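Local coordinates for small TOPRIM domain protein (Geobacillus stearothermophilus, PDB 2FCJ), which is of unknown function but carries a Toprim domain, the fold shared by topoisomerases, DnaG-type primases and related nucleases, and so may act on nucleic acids, at residues Ile8-Arg13 with Gln17-Val22; Arg68-Arg71 with Glu76-His79. All blocks are in the same frame, centred on the assembly; numbering follows the deposited sequence.

How the contacts relate
Both contacts fasten a helix to the one parallel sheet, each within a beta-alpha-beta unit: contact 1 in strand 6-10, helix 13-22 and strand 28-31, contact 2 in strand 52-56, helix 61-73 and strand 78-80. Contact 1 starts from an inner strand and is largely buried, its centre about 7 Å from that of the chain; contact 2 reaches an outermost strand, about 11 Å out, and is partly buried. Branched aliphatic side chains and one helical backbone bond make the first; an aromatic ring, a methyl and a histidine beside an arginine chain make the second. Their centres lie about 17 Å apart, yet Ile9 CD1 meets Phe70 CE2 at 3.7 Å.

Contact 1: Ile8-Arg13 with Gln17-Val22; sequences IIVEGR and QKVAAV
Val19 divides its two methyl groups between two residues of strand 6-10, and these three buried side chains form the tighter side of the contact. Val19 CG1 meets Ile8 CD1 at 3.9 Å, while Val19 CG2 turns to Val10 CG1 at a looser 4.3 Å. The first torsion of Val19 (169°) explains the division: CG1 lies opposite the backbone N and CG2 opposite the carbonyl carbon, which directs one methyl at each strand residue. Ile8 answers with its longer branch, which ends in CD1, the atom that touches the helix, and the two side chains meet at a slant. Ile8 and Val10 alternate with Ile9, whose side chain points to the other side of the sheet, that of helix 61-73.

The connection is the first half of a beta-alpha-beta unit, running from strand 6-10 through a short turn into helix 13-22, with strand 28-31 to follow. In the Toprim family a conserved glutamate is usual just after this first strand, and Glu11 of the sequence Val-Glu-Gly is consistent with that position. Gly12 is the N-cap of the helix.

On the solvent side, at the first turn of the helix, a backbone bond and two exposed polar side chains replace the methyl packing. Arg13 O accepts the i to i+4 bond from Gln17 N at 3.1 Å, with an N-H...O angle of 167°. Gln17 CG also passes 3.3 Å from Arg13 O. The chain of Gln17 is bent at its second torsion, and its amide OE1 comes near the plane of the Arg13 guanidinium, at the edge. Here Arg13 NH1 and Gln17 OE1 are 4.3 Å apart, an approach between two exposed side chains too long for a hydrogen bond.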
ATOM      1  N   ILE A   8       1.684   3.114  -3.715  1.00 19.90           N
ATOM      2  CA  ILE A   8       1.126   2.273  -2.651  1.00 19.51           C
ATOM      3  C   ILE A   8       0.406   3.170  -1.665  1.00 20.83           C
ATOM      4  O   ILE A   8       0.967   4.161  -1.196  1.00 20.08           O
ATOM      5  CB  ILE A   8       2.225   1.467  -1.926  1.00 21.05           C
ATOM      6  CG1 ILE A   8       2.889   0.505  -2.901  1.00 20.77           C
ATOM      7  CG2 ILE A   8       1.656   0.658  -0.734  1.00 21.60           C
ATOM      8  CD1 ILE A   8       4.174  -0.067  -2.375  1.00 22.12           C
ATOM      9  N   ILE A   9      -0.833   2.801  -1.343  1.00 20.18           N
ATOM     10  CA  ILE A   9      -1.623   3.509  -0.350  1.00 20.39           C
ATOM     11  C   ILE A   9      -1.727   2.652   0.891  1.00 19.16           C
ATOM     12  O   ILE A   9      -1.972   1.450   0.808  1.00 20.05           O
ATOM     13  CB  ILE A   9      -3.024   3.823  -0.905  1.00 20.02           C
ATOM     14  CG1 ILE A   9      -2.901   4.637  -2.203  1.00 21.89           C
ATOM     15  CG2 ILE A   9      -3.869   4.562   0.133  1.00 22.07           C
ATOM     16  CD1 ILE A   9      -4.194   4.799  -2.974  1.00 23.32           C
ATOM     17  N   VAL A  10      -1.439   3.255   2.037  1.00 19.34           N
ATOM     18  CA  VAL A  10      -1.561   2.601   3.341  1.00 19.17           C
ATOM     19  C   VAL A  10      -2.343   3.495   4.282  1.00 19.91           C
ATOM     20  O   VAL A  10      -2.553   4.686   4.010  1.00 19.98           O
ATOM     21  CB  VAL A  10      -0.173   2.324   3.965  1.00 20.37           C
ATOM     22  CG1 VAL A  10       0.632   1.345   3.092  1.00 22.22           C
ATOM     23  CG2 VAL A  10       0.606   3.619   4.167  1.00 21.15           C
ATOM     24  N   GLU A  11      -2.744   2.924   5.415  1.00 20.11           N
ATOM     25  CA  GLU A  11      -3.598   3.635   6.358  1.00 22.12           C
ATOM     26  C   GLU A  11      -2.797   4.429   7.384  1.00 22.13           C
ATOM     27  O   GLU A  11      -3.235   5.495   7.837  1.00 24.57           O
ATOM     28  CB  GLU A  11      -4.550   2.663   7.067  1.00 23.14           C
ATOM     29  CG  GLU A  11      -5.557   3.349   8.008  1.00 25.88           C
ATOM     30  CD  GLU A  11      -6.661   2.410   8.487  0.50 25.58           C
ATOM     31  OE1 GLU A  11      -6.465   1.172   8.461  0.50 27.64           O
ATOM     32  OE2 GLU A  11      -7.719   2.916   8.932  0.50 28.71           O
ATOM     33  N   GLY A  12      -1.619   3.926   7.735  1.00 21.81           N
ATOM     34  CA  GLY A  12      -0.913   4.389   8.930  1.00 22.02           C
ATOM     35  C   GLY A  12       0.481   4.923   8.656  1.00 22.13           C
ATOM     36  O   GLY A  12       1.171   4.461   7.752  1.00 21.58           O
ATOM     37  N   ARG A  13       0.908   5.897   9.455  1.00 20.54           N
ATOM     38  CA  ARG A  13       2.200   6.534   9.246  1.00 21.77           C
ATOM     39  C   ARG A  13       3.342   5.526   9.311  1.00 20.63           C
ATOM     40  O   ARG A  13       4.292   5.603   8.531  1.00 22.15           O
ATOM     41  CB  ARG A  13       2.429   7.611  10.308  1.00 22.26           C
ATOM     42  CG  ARG A  13       3.535   8.598   9.976  1.00 22.59           C
ATOM     43  CD  ARG A  13       4.183   9.145  11.238  0.10 22.76           C
ATOM     44  NE  ARG A  13       4.401  10.587  11.166  0.10 23.08           N
ATOM     45  CZ  ARG A  13       5.485  11.156  10.644  0.10 23.25           C
ATOM     46  NH1 ARG A  13       6.449  10.404  10.131  0.10 23.36           N
ATOM     47  NH2 ARG A  13       5.598  12.477  10.628  0.10 23.24           N
ATOM     48  N   GLN A  17       6.361   4.441   6.487  1.00 20.04           N
ATOM     49  CA  GLN A  17       7.796   4.410   6.712  1.00 20.27           C
ATOM     50  C   GLN A  17       8.368   3.004   6.507  1.00 19.19           C
ATOM     51  O   GLN A  17       9.430   2.837   5.912  1.00 20.08           O
ATOM     52  CB  GLN A  17       8.115   4.942   8.109  1.00 20.53           C
ATOM     53  CG  GLN A  17       7.549   6.326   8.362  1.00 24.94           C
ATOM     54  CD  GLN A  17       8.371   7.433   7.718  1.00 26.69           C
ATOM     55  OE1 GLN A  17       9.369   7.886   8.281  0.50 26.44           O
ATOM     56  NE2 GLN A  17       7.934   7.895   6.550  1.00 27.86           N
ATOM     57  N   LYS A  18       7.643   1.994   6.974  1.00 21.01           N
ATOM     58  CA  LYS A  18       8.091   0.609   6.857  1.00 20.09           C
ATOM     59  C   LYS A  18       8.144   0.161   5.399  1.00 20.91           C
ATOM     60  O   LYS A  18       9.111  -0.463   4.958  1.00 21.50           O
ATOM     61  CB  LYS A  18       7.126  -0.281   7.622  1.00 22.70           C
ATOM     62  CG  LYS A  18       7.488  -1.738   7.632  1.00 24.24           C
ATOM     63  CD  LYS A  18       6.759  -2.428   8.765  1.00 30.73           C
ATOM     64  CE  LYS A  18       7.217  -3.861   8.920  1.00 35.32           C
ATOM     65  NZ  LYS A  18       6.880  -4.330  10.278  1.00 34.15           N
ATOM     66  N   VAL A  19       7.094   0.475   4.653  1.00 20.49           N
ATOM     67  CA  VAL A  19       7.091   0.203   3.223  1.00 19.83           C
ATOM     68  C   VAL A  19       8.242   0.905   2.505  1.00 21.33           C
ATOM     69  O   VAL A  19       8.951   0.299   1.696  1.00 19.91           O
ATOM     70  CB  VAL A  19       5.764   0.636   2.585  1.00 19.85           C
ATOM     71  CG1 VAL A  19       5.872   0.589   1.077  1.00 20.70           C
ATOM     72  CG2 VAL A  19       4.631  -0.247   3.074  1.00 20.14           C
ATOM     73  N   ALA A  20       8.422   2.192   2.790  1.00 19.73           N
ATOM     74  CA  ALA A  20       9.454   2.972   2.125  1.00 20.59           C
ATOM     75  C   ALA A  20      10.837   2.388   2.371  1.00 21.05           C
ATOM     76  O   ALA A  20      11.715   2.499   1.520  1.00 22.46           O
ATOM     77  CB  ALA A  20       9.401   4.421   2.582  1.00 20.42           C
ATOM     78  N   ALA A  21      11.036   1.820   3.559  1.00 20.08           N
ATOM     79  CA  ALA A  21      12.330   1.271   3.946  1.00 21.13           C
ATOM     80  C   ALA A  21      12.681   0.003   3.176  1.00 18.20           C
ATOM     81  O   ALA A  21      13.859  -0.285   2.963  1.00 21.29           O
ATOM     82  CB  ALA A  21      12.378   1.020   5.452  1.00 20.84           C
ATOM     83  N   VAL A  22      11.673  -0.742   2.724  1.00 19.45           N
ATOM     84  CA  VAL A  22      11.970  -1.976   2.004  1.00 18.26           C
ATOM     85  C   VAL A  22      12.147  -1.781   0.509  1.00 17.34           C
ATOM     86  O   VAL A  22      12.716  -2.631  -0.168  1.00 16.97           O
ATOM     87  CB  VAL A  22      10.992  -3.131   2.310  0.50 18.20           C
ATOM     88  CG1 VAL A  22      10.697  -3.199   3.794  0.50 17.50           C
ATOM     89  CG2 VAL A  22       9.719  -2.990   1.519  0.50 13.99           C
TER

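Contact 2: Arg68-Arg71 with Glu76-His79; sequences RQFR and EAEH
The Phe70 ring turns its edge to Ala77: CD2 lies 4.0 Å from Ala77 CB, and that methyl sits near the ring plane. This contact joins the second and third elements of a beta-alpha-beta unit in the Toprim fold, with helix 61-73 leading through a short turn into strand 78-80, an outermost strand of the parallel sheet. Phe70 and Ala77 both have their CB directed at the opposite segment and are buried. Leu55 of strand 52-56 and Leu41 of helix 38-47 touch Phe70, and Val53 touches Ala77, which places the pair in the hydrophobic layer between the helices and the sheet.

His79 presents its imidazole to the helix beside this pair, with CG opposite the carbonyl carbon (chi1 -66°). The far side of the ring, CE1 and NE2, does the touching. His79 NE2 is 4.1 Å from Phe70 CB, the start of the phenylalanine side chain, whereas the ring of Phe70 is engaged with Ala77. Phe70 CB and Arg71 CG both reach the imidazole obliquely.

The Arg71 chain runs across His79 at roughly a right angle, and its aliphatic part makes the contact. A bend at chi3 (-60°) swings the guanidinium back along the helix, where one of its faces lies over Arg68 CA, 3.8 Å from the plane and offset toward the rim. The planes of guanidinium and imidazole differ by 34°. Their nitrogens do not meet, for Arg71 NH1 and His79 ND1 remain 5.0 Å apart; the nearest approach of the two side chains is Arg71 CG to His79 CE1, at 3.9 Å.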
ATOM      1  N   ARG A  68     -13.226  -1.881   1.640  1.00 22.18           N
ATOM      2  CA  ARG A  68     -14.583  -1.787   1.144  1.00 20.88           C
ATOM      3  C   ARG A  68     -14.834  -0.429   0.499  1.00 20.92           C
ATOM      4  O   ARG A  68     -15.450  -0.339  -0.567  1.00 21.39           O
ATOM      5  CB  ARG A  68     -15.574  -2.016   2.279  1.00 21.37           C
ATOM      6  CG  ARG A  68     -17.003  -2.093   1.770  1.00 22.26           C
ATOM      7  CD  ARG A  68     -17.961  -2.491   2.865  1.00 25.90           C
ATOM      8  NE  ARG A  68     -17.716  -1.703   4.063  1.00 25.48           N
ATOM      9  CZ  ARG A  68     -18.067  -2.070   5.288  1.00 25.60           C
ATOM     10  NH1 ARG A  68     -18.726  -3.205   5.488  1.00 27.59           N
ATOM     11  NH2 ARG A  68     -17.791  -1.278   6.311  1.00 28.16           N
ATOM     12  N   GLN A  69     -14.321   0.624   1.133  1.00 20.68           N
ATOM     13  CA  GLN A  69     -14.446   1.965   0.576  1.00 21.14           C
ATOM     14  C   GLN A  69     -13.755   2.036  -0.783  1.00 20.84           C
ATOM     15  O   GLN A  69     -14.277   2.628  -1.736  1.00 21.93           O
ATOM     16  CB  GLN A  69     -13.844   2.987   1.527  1.00 21.73           C
ATOM     17  CG  GLN A  69     -14.111   4.397   1.091  1.00 21.62           C
ATOM     18  CD  GLN A  69     -13.402   5.399   1.945  1.00 20.71           C
ATOM     19  OE1 GLN A  69     -12.429   5.075   2.637  1.00 23.22           O
ATOM     20  NE2 GLN A  69     -13.868   6.642   1.892  1.00 20.70           N
ATOM     21  N   PHE A  70     -12.560   1.463  -0.862  1.00 20.69           N
ATOM     22  CA  PHE A  70     -11.821   1.470  -2.115  1.00 21.18           C
ATOM     23  C   PHE A  70     -12.531   0.697  -3.220  1.00 20.18           C
ATOM     24  O   PHE A  70     -12.471   1.082  -4.381  1.00 20.42           O
ATOM     25  CB  PHE A  70     -10.388   0.953  -1.931  1.00 22.43           C
ATOM     26  CG  PHE A  70      -9.395   2.031  -1.551  1.00 22.52           C
ATOM     27  CD1 PHE A  70      -9.482   2.690  -0.338  1.00 24.55           C
ATOM     28  CD2 PHE A  70      -8.396   2.421  -2.427  1.00 22.84           C
ATOM     29  CE1 PHE A  70      -8.566   3.694   0.008  1.00 25.76           C
ATOM     30  CE2 PHE A  70      -7.484   3.417  -2.080  1.00 23.83           C
ATOM     31  CZ  PHE A  70      -7.579   4.047  -0.866  1.00 25.51           C
ATOM     32  N   ARG A  71     -13.139  -0.435  -2.884  1.00 20.77           N
ATOM     33  CA  ARG A  71     -13.821  -1.218  -3.909  1.00 20.94           C
ATOM     34  C   ARG A  71     -14.965  -0.419  -4.536  1.00 20.47           C
ATOM     35  O   ARG A  71     -15.245  -0.547  -5.734  1.00 22.86           O
ATOM     36  CB  ARG A  71     -14.307  -2.546  -3.335  1.00 20.69           C
ATOM     37  CG  ARG A  71     -13.194  -3.549  -3.089  1.00 21.21           C
ATOM     38  CD  ARG A  71     -13.753  -4.952  -2.985  1.00 23.11           C
ATOM     39  NE  ARG A  71     -14.710  -5.034  -1.888  1.00 24.06           N
ATOM     40  CZ  ARG A  71     -14.381  -5.329  -0.638  1.00 22.44           C
ATOM     41  NH1 ARG A  71     -13.123  -5.615  -0.339  1.00 23.16           N
ATOM     42  NH2 ARG A  71     -15.322  -5.394   0.301  1.00 22.20           N
ATOM     43  N   GLU A  76      -9.873   0.918  -9.299  1.00 17.35           N
ATOM     44  CA  GLU A  76      -8.661   0.783 -10.106  1.00 20.55           C
ATOM     45  C   GLU A  76      -7.515   0.285  -9.261  1.00 21.92           C
ATOM     46  O   GLU A  76      -6.551  -0.270  -9.798  1.00 21.86           O
ATOM     47  CB  GLU A  76      -8.274   2.142 -10.713  1.00 22.40           C
ATOM     48  CG  GLU A  76      -9.232   2.658 -11.752  1.00 25.33           C
ATOM     49  CD  GLU A  76     -10.213   3.672 -11.204  1.00 22.60           C
ATOM     50  OE1 GLU A  76     -10.632   3.567 -10.027  1.00 19.80           O
ATOM     51  OE2 GLU A  76     -10.594   4.581 -11.959  1.00 24.18           O
ATOM     52  N   ALA A  77      -7.586   0.545  -7.958  1.00 19.68           N
ATOM     53  CA  ALA A  77      -6.504   0.199  -7.056  1.00 21.76           C
ATOM     54  C   ALA A  77      -6.477  -1.295  -6.811  1.00 21.13           C
ATOM     55  O   ALA A  77      -7.503  -1.902  -6.462  1.00 23.33           O
ATOM     56  CB  ALA A  77      -6.657   0.945  -5.742  1.00 23.30           C
ATOM     57  N   GLU A  78      -5.307  -1.898  -6.988  1.00 21.03           N
ATOM     58  CA  GLU A  78      -5.136  -3.325  -6.746  1.00 21.63           C
ATOM     59  C   GLU A  78      -4.872  -3.606  -5.273  1.00 19.84           C
ATOM     60  O   GLU A  78      -4.016  -2.963  -4.651  1.00 21.24           O
ATOM     61  CB  GLU A  78      -3.947  -3.817  -7.568  1.00 22.97           C
ATOM     62  CG  GLU A  78      -3.656  -5.295  -7.472  1.00 26.75           C
ATOM     63  CD  GLU A  78      -2.515  -5.698  -8.380  1.00 28.47           C
ATOM     64  OE1 GLU A  78      -2.162  -4.897  -9.267  1.00 28.00           O
ATOM     65  OE2 GLU A  78      -1.985  -6.814  -8.204  1.00 32.50           O
ATOM     66  N   HIS A  79      -5.552  -4.595  -4.717  1.00 20.27           N
ATOM     67  CA  HIS A  79      -5.403  -4.892  -3.303  1.00 21.35           C
ATOM     68  C   HIS A  79      -4.264  -5.863  -3.020  1.00 22.32           C
ATOM     69  O   HIS A  79      -4.191  -6.929  -3.634  1.00 25.26           O
ATOM     70  CB  HIS A  79      -6.717  -5.428  -2.736  1.00 22.77           C
ATOM     71  CG  HIS A  79      -7.819  -4.418  -2.737  1.00 19.71           C
ATOM     72  ND1 HIS A  79      -8.565  -4.121  -1.619  1.00 24.28           N
ATOM     73  CD2 HIS A  79      -8.259  -3.589  -3.713  1.00 23.60           C
ATOM     74  CE1 HIS A  79      -9.457  -3.193  -1.922  1.00 22.57           C
ATOM     75  NE2 HIS A  79      -9.252  -2.813  -3.170  1.00 23.62           N
TER